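PDB 6F2P: paenibacillus xanthan lyase from Paenibacillus, which probably cleaves xanthan by beta-elimination, removing the terminal mannose from its side chains at the bond to glucuronic acid. Local coordinates for residues Thr439-Thr444 against Val476-Thr481; Ser452-Ala457 against Glu472-Gly477; Ser498-Thr503 against Gly613-Val618; Ile506-Ile511 against Phe604-Asn609. One frame throughout, in Å; residues are numbered along the deposited sequence.

How the interactions relate
All four contacts belong to the super-sandwich domain, and they divide by sheet. Interaction 4 pairs two strands of the five-stranded sheet and interaction 3 two of the nine-stranded sheet, both through backbone hydrogen bonds. Interaction 1 is almost wholly buried and purely apolar across its segments; it joins the outermost strand of the smaller sheet to a loop of the larger one. Interaction 2, partly exposed, ties a loop to a strand of the larger sheet with waters and charged side chains. Interactions 1 and 4 meet where Thr439 OG1 bonds Thr510 OG1. Interactions 3 and 4 touch through Tyr615, whose side chain touches Thr510 and Phe604.

Interaction 1. Residues Thr439-Thr444 against Val476-Thr481; sequences TVLQNT and VGKSLT
Leu441 and Leu480 face each other between the two sheets of the lyase super-sandwich: Leu441 closes strand 439-441, outermost in the five-stranded sheet, and Leu480 sits in the loop that turns strand 466-474 into strand 481-488 of the nine-stranded sheet. No hydrogen bond spans the two segments, so van der Waals contacts carry it, side chain on side chain and on backbone. Leu441 can be followed outward. Its CB heads toward the loop, and with CG placed beside the backbone N (chi1 -64°) the branch point arrives 4.0 Å from Leu480 CD2. From there the methyls part company. CD2 reaches Leu480 CB at 4.2 Å, while CD1 goes to Lys478, lying 3.6 Å from Lys478 CD and against CB, CG and CE as well. Lys478 bends at its second torsion (chi2 -61°), which lets four methylenes curl round that single methyl. The two leucines lie side by side, pointing opposite ways, and Leu480 brings its CD2 beyond the Leu441 side chain to the strand backbone, touching Leu441 N and Val440 C. Strand 508-516 lines the same site, since both leucines also touch Thr508, and Leu441 touches Asp504. Ser479 OG, which takes no part across the contact, hydrogen-bonds Asp504 and the backbone N of Thr503, tying the loop to residues 498-503. At the end of the 439-444 segment the chain folds back on itself, and Thr444 OG1 donates to Leu441 O at 2.7 Å from above the carbonyl plane. At the other end, Leu480 CD2 rests 3.8 Å from Thr439 O.

Interaction 2. Residues Ser452-Ala457 against Glu472-Gly477; sequences SDKSWA and ELHTVG
Two first torsions bring Asp453 and His474 together: the imidazole CG stands anti to its backbone N (chi1 -178°), and the Asp453 carboxylate is tucked between its own N and carbonyl carbon (chi1 62°). His474 ND1 then donates to Asp453 OD1 at 2.6 Å, a nearly straight bond that lies in the ring plane and meets the oxygen on its syn side, somewhat out of the carboxylate plane. On its other nitrogen, NE2, the ring has a weak bond to Lys478 O. A leucine in place of His474 would probably leave the Asp453 carboxylate without its N-H partner and able to turn. Beside this pair Lys454 lies across Glu472. Lys454 CB rests 3.4 Å from Glu472 O, its CD packs on the Glu472 carboxylate carbon at 3.7 Å, and its NZ ends in a long salt bridge of 3.8 Å to Glu472 OE2. Lys454 CG also touches His474 CB. Three waters bridge the two segments: one joins Ser452 OG to Glu472 O, a second joins Asp453 N to His474 O, and a third joins Trp456 N to Glu472 OE1. One direct backbone bond, Glu472 N to Trp456 O at 3.0 Å, completes the set. The indole of Trp456 leads away, meeting the Trp662 ring and bonding Phe661 O through NE1. Residues 452-457 thus combine an ST turn, in which Ser452 OG accepts from Lys454 N, with an inverse gamma turn at Trp456, and lead into the hairpin of strands 457-462 and 466-474 at the border of the nine-stranded sheet.

Interaction 3. Residues Ser498-Thr503 against Gly613-Val618; sequences SGIAST and GSYSYV
Gly499 and Ile500 both face the single residue Gly613, a G1 beta bulge in the antiparallel pairing of strands 493-501 and 613-621 within the nine-stranded sheet of the super-sandwich. Gly499 holds the positive phi (65°) that the bulge needs and that glycine readily adopts. Past it, Ile500 and Gly613 form a hydrogen-bonded pair: Gly613 N donates to Ile500 O at 2.8 Å, and Ile500 N returns a bond of 3.1 Å to Gly613 O. The same oxygen also receives a CA-H contact from Ser498 CA, at 3.3 Å. Gly613 has no side chain, and Ile500 lies over its peptide. With CG1 beside the backbone N (chi1 -54°), the longer branch runs along that peptide, CG1 against Gly613 O and CD1 3.6 Å from Ser614 N. An alanine at Ile500 would take away this branch and would probably open a gap beside Tyr615. The Tyr615 hydroxyl bonds Lys484, and its ring packs on Thr510 of the facing sheet. Ile500 CD1 comes to the ring obliquely, 3.8 Å from Tyr615 CD2.

Interaction 4. Residues Ile506-Ile511 against Phe604-Asn609; sequences IATETI and FDHGMN
Thr510 and Phe604 form the closely knit end of this antiparallel pairing of strands 508-516 and 595-607. Their backbones exchange two hydrogen bonds, Phe604 N to Thr510 O at 2.8 Å being nearly straight. Thr510 CB lies at the edge of the phenyl ring, in its plane, and CG2 sits 3.9 Å from Phe604 CD2. His606 adds to the grip: with CG beside its backbone N (chi1 -49°), the imidazole swings back along the strand and puts NE2 2.9 Å from Thr510 OG1, which lies in the ring plane. That hydroxyl also bonds Thr439 OG1, and Tyr615 also packs on Phe604 and His606. Two residues along each strand, His606 N donates to Thr508 O. The other end is looser and wetter. There Asp605 OD1 accepts from Gly607 N in an Asx turn, and Gly607 O accepts from Thr508 N. Exposed Met608 lays its CG 3.4 Å from Ala507 N, and a water bridges Ile506 N and Asn609 N. The non-hydrogen-bonded pair Glu509 and Asp605 points to the opposite face of the sheet from Thr510 and Phe604. Glu509 OE1 and Asp605 OD2 stand 5.0 Å apart, and one water donates to both. Glu509 also has a salt bridge to Arg434, and Asp605 one to Lys570. The water and these two cations probably offset the repulsion between the neighbouring carboxylates and favour both staying ionised.

Interaction 1. Residues Thr439-Thr444 against Val476-Thr481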
loop_
_atom_site.group_PDB
_atom_site.type_symbol
_atom_site.label_atom_id
_atom_site.label_comp_id
_atom_site.label_asym_id
_atom_site.label_seq_id
_atom_site.Cartn_x
_atom_site.Cartn_y
_atom_site.Cartn_z
ATOM N N THR A 439 8.434 -6.464 16.611
ATOM C CA THR A 439 9.097 -7.717 16.949
ATOM C C THR A 439 10.579 -7.565 16.650
ATOM O O THR A 439 10.940 -7.310 15.509
ATOM C CB THR A 439 8.542 -8.883 16.117
ATOM O OG1 THR A 439 7.178 -9.115 16.484
ATOM C CG2 THR A 439 9.349 -10.143 16.347
ATOM N N VAL A 440 11.435 -7.723 17.660
ATOM C CA VAL A 440 12.873 -7.455 17.501
ATOM C C VAL A 440 13.812 -8.463 18.182
ATOM O O VAL A 440 13.391 -9.240 19.052
ATOM C CB VAL A 440 13.250 -6.074 18.080
ATOM C CG1 VAL A 440 12.531 -4.949 17.348
ATOM C CG2 VAL A 440 12.956 -6.038 19.576
ATOM N N LEU A 441 15.086 -8.435 17.784
ATOM C CA LEU A 441 16.145 -9.112 18.533
ATOM C C LEU A 441 16.510 -8.207 19.692
ATOM O O LEU A 441 16.735 -7.010 19.495
ATOM C CB LEU A 441 17.382 -9.322 17.671
ATOM C CG LEU A 441 17.224 -10.236 16.464
ATOM C CD1 LEU A 441 18.511 -10.235 15.642
ATOM C CD2 LEU A 441 16.836 -11.654 16.903
ATOM N N GLN A 442 16.566 -8.766 20.898
ATOM C CA GLN A 442 16.710 -7.951 22.101
ATOM C C GLN A 442 17.978 -7.105 22.111
ATOM O O GLN A 442 19.085 -7.617 21.886
ATOM C CB GLN A 442 16.665 -8.823 23.351
ATOM C CG GLN A 442 17.038 -8.084 24.612
ATOM C CD GLN A 442 16.857 -8.926 25.854
ATOM O OE1 GLN A 442 16.925 -10.154 25.795
ATOM N NE2 GLN A 442 16.610 -8.271 26.988
ATOM N N ASN A 443 17.794 -5.809 22.373
ATOM C CA ASN A 443 18.886 -4.846 22.504
ATOM C C ASN A 443 19.833 -4.845 21.307
ATOM O O ASN A 443 21.048 -4.948 21.455
ATOM C CB ASN A 443 19.654 -5.099 23.798
ATOM C CG ASN A 443 20.579 -3.952 24.166
ATOM O OD1 ASN A 443 20.132 -2.905 24.638
ATOM N ND2 ASN A 443 21.877 -4.151 23.963
ATOM N N THR A 444 19.268 -4.740 20.115
ATOM C CA THR A 444 20.064 -4.763 18.898
ATOM C C THR A 444 19.741 -3.552 18.043
ATOM O O THR A 444 18.775 -2.832 18.301
ATOM C CB THR A 444 19.809 -6.040 18.072
ATOM O OG1 THR A 444 18.440 -6.079 17.640
ATOM C CG2 THR A 444 20.114 -7.274 18.903
ATOM N N VAL A 476 16.669 -6.171 8.538
ATOM C CA VAL A 476 17.801 -6.147 7.615
ATOM C C VAL A 476 19.094 -6.428 8.372
ATOM O O VAL A 476 19.285 -5.950 9.493
ATOM C CB VAL A 476 17.882 -4.858 6.750
ATOM C CG1 VAL A 476 16.494 -4.299 6.484
ATOM C CG2 VAL A 476 18.736 -3.823 7.401
ATOM N N GLY A 477 19.958 -7.245 7.780
ATOM C CA GLY A 477 21.182 -7.654 8.452
ATOM C C GLY A 477 20.971 -8.737 9.503
ATOM O O GLY A 477 21.914 -9.159 10.172
ATOM N N LYS A 478 19.732 -9.193 9.650
ATOM C CA LYS A 478 19.431 -10.253 10.599
ATOM C C LYS A 478 18.706 -11.405 9.915
ATOM O O LYS A 478 18.233 -11.270 8.784
ATOM C CB LYS A 478 18.595 -9.708 11.753
ATOM C CG LYS A 478 19.192 -8.472 12.443
ATOM C CD LYS A 478 20.545 -8.744 13.050
ATOM C CE LYS A 478 20.953 -7.606 13.993
ATOM N NZ LYS A 478 22.372 -7.738 14.475
ATOM N N SER A 479 18.631 -12.548 10.587
ATOM C CA SER A 479 17.865 -13.657 10.038
ATOM C C SER A 479 16.412 -13.491 10.457
ATOM O O SER A 479 15.504 -14.014 9.799
ATOM C CB SER A 479 18.399 -15.001 10.527
ATOM O OG SER A 479 18.211 -15.144 11.925
ATOM N N LEU A 480 16.213 -12.755 11.552
ATOM C CA LEU A 480 14.903 -12.580 12.167
ATOM C C LEU A 480 13.835 -12.314 11.134
ATOM O O LEU A 480 14.005 -11.481 10.245
ATOM C CB LEU A 480 14.910 -11.445 13.202
ATOM C CG LEU A 480 13.536 -11.183 13.834
ATOM C CD1 LEU A 480 12.982 -12.438 14.507
ATOM C CD2 LEU A 480 13.549 -10.023 14.820
ATOM N N THR A 481 12.739 -13.051 11.243
ATOM C CA THR A 481 11.614 -12.866 10.348
ATOM C C THR A 481 10.329 -13.185 11.101
ATOM O O THR A 481 10.340 -13.951 12.069
ATOM C CB THR A 481 11.765 -13.745 9.097
ATOM O OG1 THR A 481 10.880 -13.287 8.070
ATOM C CG2 THR A 481 11.488 -15.202 9.432
#

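Interaction 2. Residues Ser452-Ala457 against Glu472-Gly477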
loop_
_atom_site.group_PDB
_atom_site.type_symbol
_atom_site.label_atom_id
_atom_site.label_comp_id
_atom_site.label_asym_id
_atom_site.label_seq_id
_atom_site.Cartn_x
_atom_site.Cartn_y
_atom_site.Cartn_z
ATOM N N SER A 452 13.411 -4.139 3.091
ATOM C CA SER A 452 13.483 -5.574 3.367
ATOM C C SER A 452 13.482 -6.328 2.051
ATOM O O SER A 452 13.340 -5.732 0.979
ATOM C CB SER A 452 12.304 -6.043 4.229
ATOM O OG SER A 452 11.096 -6.126 3.481
ATOM N N ASP A 453 13.643 -7.642 2.127
ATOM C CA ASP A 453 13.488 -8.470 0.942
ATOM C C ASP A 453 12.073 -9.074 0.901
ATOM O O ASP A 453 11.825 -10.059 0.194
ATOM C CB ASP A 453 14.570 -9.553 0.900
ATOM C CG ASP A 453 14.500 -10.502 2.089
ATOM O OD1 ASP A 453 13.782 -10.213 3.072
ATOM O OD2 ASP A 453 15.175 -11.548 2.039
ATOM N N LYS A 454 11.154 -8.475 1.667
ATOM C CA LYS A 454 9.759 -8.931 1.719
ATOM C C LYS A 454 8.796 -7.879 1.166
ATOM O O LYS A 454 8.830 -6.718 1.567
ATOM C CB LYS A 454 9.344 -9.296 3.152
ATOM C CG LYS A 454 10.215 -10.336 3.843
ATOM C CD LYS A 454 10.200 -11.675 3.141
ATOM C CE LYS A 454 10.988 -12.713 3.931
ATOM N NZ LYS A 454 11.045 -14.038 3.232
ATOM N N SER A 455 7.927 -8.299 0.256
ATOM C CA SER A 455 6.990 -7.395 -0.401
ATOM C C SER A 455 5.626 -7.349 0.280
ATOM O O SER A 455 4.822 -6.454 0.009
ATOM C CB SER A 455 6.801 -7.819 -1.853
ATOM O OG SER A 455 6.393 -9.176 -1.915
ATOM N N TRP A 456 5.359 -8.320 1.147
ATOM C CA TRP A 456 4.061 -8.415 1.800
ATOM C C TRP A 456 3.971 -7.378 2.908
ATOM O O TRP A 456 4.300 -7.645 4.062
ATOM C CB TRP A 456 3.857 -9.816 2.385
ATOM C CG TRP A 456 2.429 -10.340 2.436
ATOM C CD1 TRP A 456 1.981 -11.510 1.890
ATOM C CD2 TRP A 456 1.284 -9.740 3.083
ATOM N NE1 TRP A 456 0.639 -11.677 2.146
ATOM C CE2 TRP A 456 0.185 -10.608 2.875
ATOM C CE3 TRP A 456 1.083 -8.561 3.813
ATOM C CZ2 TRP A 456 -1.095 -10.335 3.366
ATOM C CZ3 TRP A 456 -0.192 -8.288 4.302
ATOM C CH2 TRP A 456 -1.267 -9.175 4.076
ATOM N N ALA A 457 3.526 -6.185 2.551
ATOM C CA ALA A 457 3.175 -5.188 3.543
ATOM C C ALA A 457 1.994 -4.399 3.003
ATOM O O ALA A 457 2.025 -3.910 1.877
ATOM C CB ALA A 457 4.345 -4.278 3.827
ATOM N N GLU A 472 5.112 -8.978 6.626
ATOM C CA GLU A 472 6.139 -9.991 6.801
ATOM C C GLU A 472 7.454 -9.287 7.138
ATOM O O GLU A 472 8.128 -8.726 6.269
ATOM C CB GLU A 472 6.291 -10.870 5.563
ATOM C CG GLU A 472 7.264 -12.020 5.771
ATOM C CD GLU A 472 7.175 -13.069 4.679
ATOM O OE1 GLU A 472 6.652 -12.750 3.590
ATOM O OE2 GLU A 472 7.626 -14.213 4.909
ATOM N N LEU A 473 7.793 -9.288 8.418
ATOM C CA LEU A 473 9.023 -8.679 8.873
ATOM C C LEU A 473 10.218 -9.520 8.464
ATOM O O LEU A 473 10.181 -10.742 8.545
ATOM C CB LEU A 473 9.000 -8.543 10.394
ATOM C CG LEU A 473 10.335 -8.148 11.025
ATOM C CD1 LEU A 473 10.762 -6.766 10.543
ATOM C CD2 LEU A 473 10.254 -8.183 12.544
ATOM N N HIS A 474 11.268 -8.860 8.001
ATOM C CA HIS A 474 12.582 -9.477 7.924
ATOM C C HIS A 474 13.621 -8.408 8.206
ATOM O O HIS A 474 14.004 -7.661 7.304
ATOM C CB HIS A 474 12.846 -10.084 6.555
ATOM C CG HIS A 474 14.175 -10.770 6.465
ATOM N ND1 HIS A 474 14.781 -11.065 5.260
ATOM C CD2 HIS A 474 15.012 -11.214 7.429
ATOM C CE1 HIS A 474 15.938 -11.662 5.492
ATOM N NE2 HIS A 474 16.106 -11.762 6.799
ATOM N N THR A 475 14.046 -8.330 9.463
ATOM C CA THR A 475 15.028 -7.349 9.910
ATOM C C THR A 475 16.243 -7.347 8.994
ATOM O O THR A 475 16.783 -8.410 8.680
ATOM C CB THR A 475 15.478 -7.654 11.352
ATOM O OG1 THR A 475 14.324 -7.899 12.170
ATOM C CG2 THR A 475 16.256 -6.482 11.930
ATOM N N VAL A 476 16.669 -6.171 8.538
ATOM C CA VAL A 476 17.801 -6.147 7.615
ATOM C C VAL A 476 19.094 -6.428 8.372
ATOM O O VAL A 476 19.285 -5.950 9.493
ATOM C CB VAL A 476 17.882 -4.858 6.750
ATOM C CG1 VAL A 476 16.494 -4.299 6.484
ATOM C CG2 VAL A 476 18.736 -3.823 7.401
ATOM N N GLY A 477 19.958 -7.245 7.780
ATOM C CA GLY A 477 21.182 -7.654 8.452
ATOM C C GLY A 477 20.971 -8.737 9.503
ATOM O O GLY A 477 21.914 -9.159 10.172
HETATM O O HOH W 1 8.924 -5.973 5.352
HETATM O O HOH W 2 15.086 -8.022 4.645
HETATM O O HOH W 3 6.676 -10.922 1.364
#

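Interaction 3. Residues Ser498-Thr503 against Gly613-Val618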
loop_
_atom_site.group_PDB
_atom_site.type_symbol
_atom_site.label_atom_id
_atom_site.label_comp_id
_atom_site.label_asym_id
_atom_site.label_seq_id
_atom_site.Cartn_x
_atom_site.Cartn_y
_atom_site.Cartn_z
ATOM N N SER A 498 3.051 -14.880 14.092
ATOM C CA SER A 498 3.418 -16.276 13.969
ATOM C C SER A 498 4.528 -16.347 12.945
ATOM O O SER A 498 4.874 -15.335 12.330
ATOM C CB SER A 498 2.239 -17.089 13.459
ATOM O OG SER A 498 2.007 -16.774 12.099
ATOM N N GLY A 499 5.074 -17.541 12.749
ATOM C CA GLY A 499 6.204 -17.725 11.857
ATOM C C GLY A 499 7.445 -17.001 12.345
ATOM O O GLY A 499 8.351 -16.734 11.565
ATOM N N ILE A 500 7.485 -16.679 13.635
ATOM C CA ILE A 500 8.604 -15.945 14.204
ATOM C C ILE A 500 9.822 -16.847 14.304
ATOM O O ILE A 500 9.850 -17.763 15.117
ATOM C CB ILE A 500 8.279 -15.390 15.600
ATOM C CG1 ILE A 500 7.001 -14.553 15.559
ATOM C CG2 ILE A 500 9.439 -14.545 16.106
ATOM C CD1 ILE A 500 6.533 -14.082 16.913
ATOM N N ALA A 501 10.819 -16.575 13.467
ATOM C CA ALA A 501 11.994 -17.430 13.352
ATOM C C ALA A 501 13.310 -16.637 13.265
ATOM O O ALA A 501 13.399 -15.604 12.591
ATOM C CB ALA A 501 11.847 -18.354 12.151
ATOM N N SER A 502 14.332 -17.135 13.947
ATOM C CA SER A 502 15.626 -16.476 13.955
ATOM C C SER A 502 16.744 -17.475 14.214
ATOM O O SER A 502 16.547 -18.475 14.903
ATOM C CB SER A 502 15.650 -15.374 15.019
ATOM O OG SER A 502 16.974 -14.948 15.266
ATOM N N THR A 503 17.915 -17.202 13.652
ATOM C CA THR A 503 19.110 -17.970 13.967
ATOM C C THR A 503 20.223 -17.037 14.423
ATOM O O THR A 503 21.400 -17.338 14.246
ATOM C CB THR A 503 19.603 -18.778 12.760
ATOM O OG1 THR A 503 19.623 -17.939 11.598
ATOM C CG2 THR A 503 18.693 -19.964 12.507
ATOM N N GLY A 613 7.860 -19.116 16.520
ATOM C CA GLY A 613 7.227 -18.430 17.635
ATOM C C GLY A 613 5.975 -17.676 17.216
ATOM O O GLY A 613 5.686 -17.528 16.022
ATOM N N SER A 614 5.219 -17.198 18.195
ATOM C CA SER A 614 3.955 -16.541 17.903
ATOM C C SER A 614 3.521 -15.671 19.066
ATOM O O SER A 614 4.050 -15.787 20.171
ATOM C CB SER A 614 2.864 -17.583 17.604
ATOM O OG SER A 614 2.376 -18.220 18.779
ATOM N N TYR A 615 2.557 -14.798 18.814
ATOM C CA TYR A 615 1.942 -14.026 19.879
ATOM C C TYR A 615 0.533 -13.673 19.457
ATOM O O TYR A 615 0.189 -13.740 18.273
ATOM C CB TYR A 615 2.741 -12.747 20.190
ATOM C CG TYR A 615 2.829 -11.757 19.038
ATOM C CD1 TYR A 615 1.765 -10.914 18.733
ATOM C CD2 TYR A 615 3.988 -11.656 18.268
ATOM C CE1 TYR A 615 1.836 -10.025 17.683
ATOM C CE2 TYR A 615 4.074 -10.758 17.215
ATOM C CZ TYR A 615 2.991 -9.948 16.926
ATOM O OH TYR A 615 3.057 -9.053 15.879
ATOM N N SER A 616 -0.274 -13.293 20.437
ATOM C CA SER A 616 -1.565 -12.689 20.177
ATOM C C SER A 616 -1.922 -11.827 21.372
ATOM O O SER A 616 -1.665 -12.205 22.514
ATOM C CB SER A 616 -2.636 -13.754 19.947
ATOM O OG SER A 616 -2.874 -14.499 21.124
ATOM N N TYR A 617 -2.479 -10.652 21.101
ATOM C CA TYR A 617 -3.011 -9.783 22.145
ATOM C C TYR A 617 -4.015 -8.825 21.526
ATOM O O TYR A 617 -4.054 -8.667 20.300
ATOM C CB TYR A 617 -1.895 -9.019 22.878
ATOM C CG TYR A 617 -1.067 -8.083 22.018
ATOM C CD1 TYR A 617 -0.015 -8.563 21.249
ATOM C CD2 TYR A 617 -1.314 -6.712 22.003
ATOM C CE1 TYR A 617 0.755 -7.711 20.468
ATOM C CE2 TYR A 617 -0.545 -5.849 21.228
ATOM C CZ TYR A 617 0.484 -6.358 20.461
ATOM O OH TYR A 617 1.251 -5.522 19.681
ATOM N N VAL A 618 -4.822 -8.195 22.374
ATOM C CA VAL A 618 -5.889 -7.322 21.914
ATOM C C VAL A 618 -5.803 -6.009 22.654
ATOM O O VAL A 618 -5.852 -5.991 23.882
ATOM C CB VAL A 618 -7.277 -7.919 22.223
ATOM C CG1 VAL A 618 -8.362 -6.921 21.889
ATOM C CG2 VAL A 618 -7.488 -9.230 21.480
#

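Interaction 4. Residues Ile506-Ile511 against Phe604-Asn609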
loop_
_atom_site.group_PDB
_atom_site.type_symbol
_atom_site.label_atom_id
_atom_site.label_comp_id
_atom_site.label_asym_id
_atom_site.label_seq_id
_atom_site.Cartn_x
_atom_site.Cartn_y
_atom_site.Cartn_z
ATOM N N ILE A 506 20.095 -14.529 19.636
ATOM C CA ILE A 506 19.690 -13.516 20.601
ATOM C C ILE A 506 18.212 -13.647 20.927
ATOM O O ILE A 506 17.390 -13.868 20.033
ATOM C CB ILE A 506 19.968 -12.103 20.062
ATOM C CG1 ILE A 506 21.460 -11.918 19.809
ATOM C CG2 ILE A 506 19.454 -11.041 21.014
ATOM C CD1 ILE A 506 21.749 -10.741 18.944
ATOM N N ALA A 507 17.885 -13.517 22.212
ATOM C CA ALA A 507 16.500 -13.548 22.670
ATOM C C ALA A 507 15.624 -12.610 21.835
ATOM O O ALA A 507 15.947 -11.435 21.647
ATOM C CB ALA A 507 16.422 -13.172 24.133
ATOM N N THR A 508 14.517 -13.144 21.337
ATOM C CA THR A 508 13.640 -12.399 20.450
ATOM C C THR A 508 12.419 -11.881 21.218
ATOM O O THR A 508 11.836 -12.592 22.037
ATOM C CB THR A 508 13.237 -13.273 19.252
ATOM O OG1 THR A 508 14.426 -13.705 18.576
ATOM C CG2 THR A 508 12.353 -12.508 18.271
ATOM N N GLU A 509 12.044 -10.631 20.969
ATOM C CA GLU A 509 10.984 -9.997 21.748
ATOM C C GLU A 509 9.910 -9.361 20.874
ATOM O O GLU A 509 10.182 -8.905 19.761
ATOM C CB GLU A 509 11.571 -8.923 22.666
ATOM C CG GLU A 509 12.615 -9.423 23.641
ATOM C CD GLU A 509 13.200 -8.317 24.499
ATOM O OE1 GLU A 509 13.726 -8.630 25.592
ATOM O OE2 GLU A 509 13.134 -7.139 24.088
ATOM N N THR A 510 8.686 -9.337 21.388
ATOM C CA THR A 510 7.607 -8.585 20.758
ATOM C C THR A 510 7.032 -7.617 21.781
ATOM O O THR A 510 6.587 -8.035 22.852
ATOM C CB THR A 510 6.496 -9.506 20.239
ATOM O OG1 THR A 510 6.948 -10.160 19.043
ATOM C CG2 THR A 510 5.219 -8.705 19.943
ATOM N N ILE A 511 7.052 -6.326 21.458
ATOM C CA ILE A 511 6.681 -5.321 22.444
ATOM C C ILE A 511 5.198 -5.013 22.402
ATOM O O ILE A 511 4.687 -4.532 21.390
ATOM C CB ILE A 511 7.469 -4.010 22.259
ATOM C CG1 ILE A 511 8.962 -4.298 22.050
ATOM C CG2 ILE A 511 7.225 -3.083 23.437
ATOM C CD1 ILE A 511 9.581 -5.181 23.110
ATOM N N PHE A 604 6.604 -9.667 25.116
ATOM C CA PHE A 604 6.736 -11.113 25.039
ATOM C C PHE A 604 8.187 -11.478 24.796
ATOM O O PHE A 604 8.901 -10.790 24.054
ATOM C CB PHE A 604 5.922 -11.684 23.875
ATOM C CG PHE A 604 4.447 -11.402 23.948
ATOM C CD1 PHE A 604 3.682 -11.887 24.996
ATOM C CD2 PHE A 604 3.815 -10.691 22.940
ATOM C CE1 PHE A 604 2.319 -11.641 25.050
ATOM C CE2 PHE A 604 2.444 -10.447 22.985
ATOM C CZ PHE A 604 1.699 -10.919 24.043
ATOM N N ASP A 605 8.619 -12.579 25.398
ATOM C CA ASP A 605 9.944 -13.105 25.133
ATOM C C ASP A 605 9.809 -14.452 24.458
ATOM O O ASP A 605 9.428 -15.429 25.094
ATOM C CB ASP A 605 10.738 -13.238 26.434
ATOM C CG ASP A 605 12.198 -13.638 26.205
ATOM O OD1 ASP A 605 12.531 -14.269 25.164
ATOM O OD2 ASP A 605 13.021 -13.319 27.086
ATOM N N HIS A 606 10.139 -14.498 23.171
ATOM C CA HIS A 606 10.082 -15.734 22.392
ATOM C C HIS A 606 11.332 -16.585 22.555
ATOM O O HIS A 606 11.455 -17.639 21.925
ATOM C CB HIS A 606 9.879 -15.420 20.909
ATOM C CG HIS A 606 8.764 -14.459 20.647
ATOM N ND1 HIS A 606 7.437 -14.830 20.680
ATOM C CD2 HIS A 606 8.778 -13.134 20.361
ATOM C CE1 HIS A 606 6.681 -13.777 20.421
ATOM N NE2 HIS A 606 7.472 -12.735 20.228
ATOM N N GLY A 607 12.264 -16.120 23.385
ATOM C CA GLY A 607 13.514 -16.826 23.607
ATOM C C GLY A 607 14.516 -16.707 22.471
ATOM O O GLY A 607 14.314 -15.969 21.509
ATOM N N MET A 608 15.614 -17.443 22.589
ATOM C CA MET A 608 16.646 -17.435 21.571
ATOM C C MET A 608 16.288 -18.362 20.440
ATOM O O MET A 608 15.577 -19.347 20.637
ATOM C CB MET A 608 17.974 -17.884 22.161
ATOM C CG MET A 608 18.836 -16.742 22.665
ATOM S SD MET A 608 20.376 -17.400 23.287
ATOM C CE MET A 608 20.774 -18.548 21.959
ATOM N N ASN A 609 16.802 -18.043 19.260
ATOM C CA ASN A 609 16.615 -18.873 18.077
ATOM C C ASN A 609 15.239 -19.529 17.923
ATOM O O ASN A 609 15.153 -20.749 17.779
ATOM C CB ASN A 609 17.698 -19.945 18.044
ATOM C CG ASN A 609 19.071 -19.369 17.798
ATOM O OD1 ASN A 609 19.233 -18.441 17.006
ATOM N ND2 ASN A 609 20.070 -19.909 18.487
HETATM O O HOH W 4 17.778 -15.321 17.811
HETATM O O HOH W 5 13.198 -10.637 27.332
#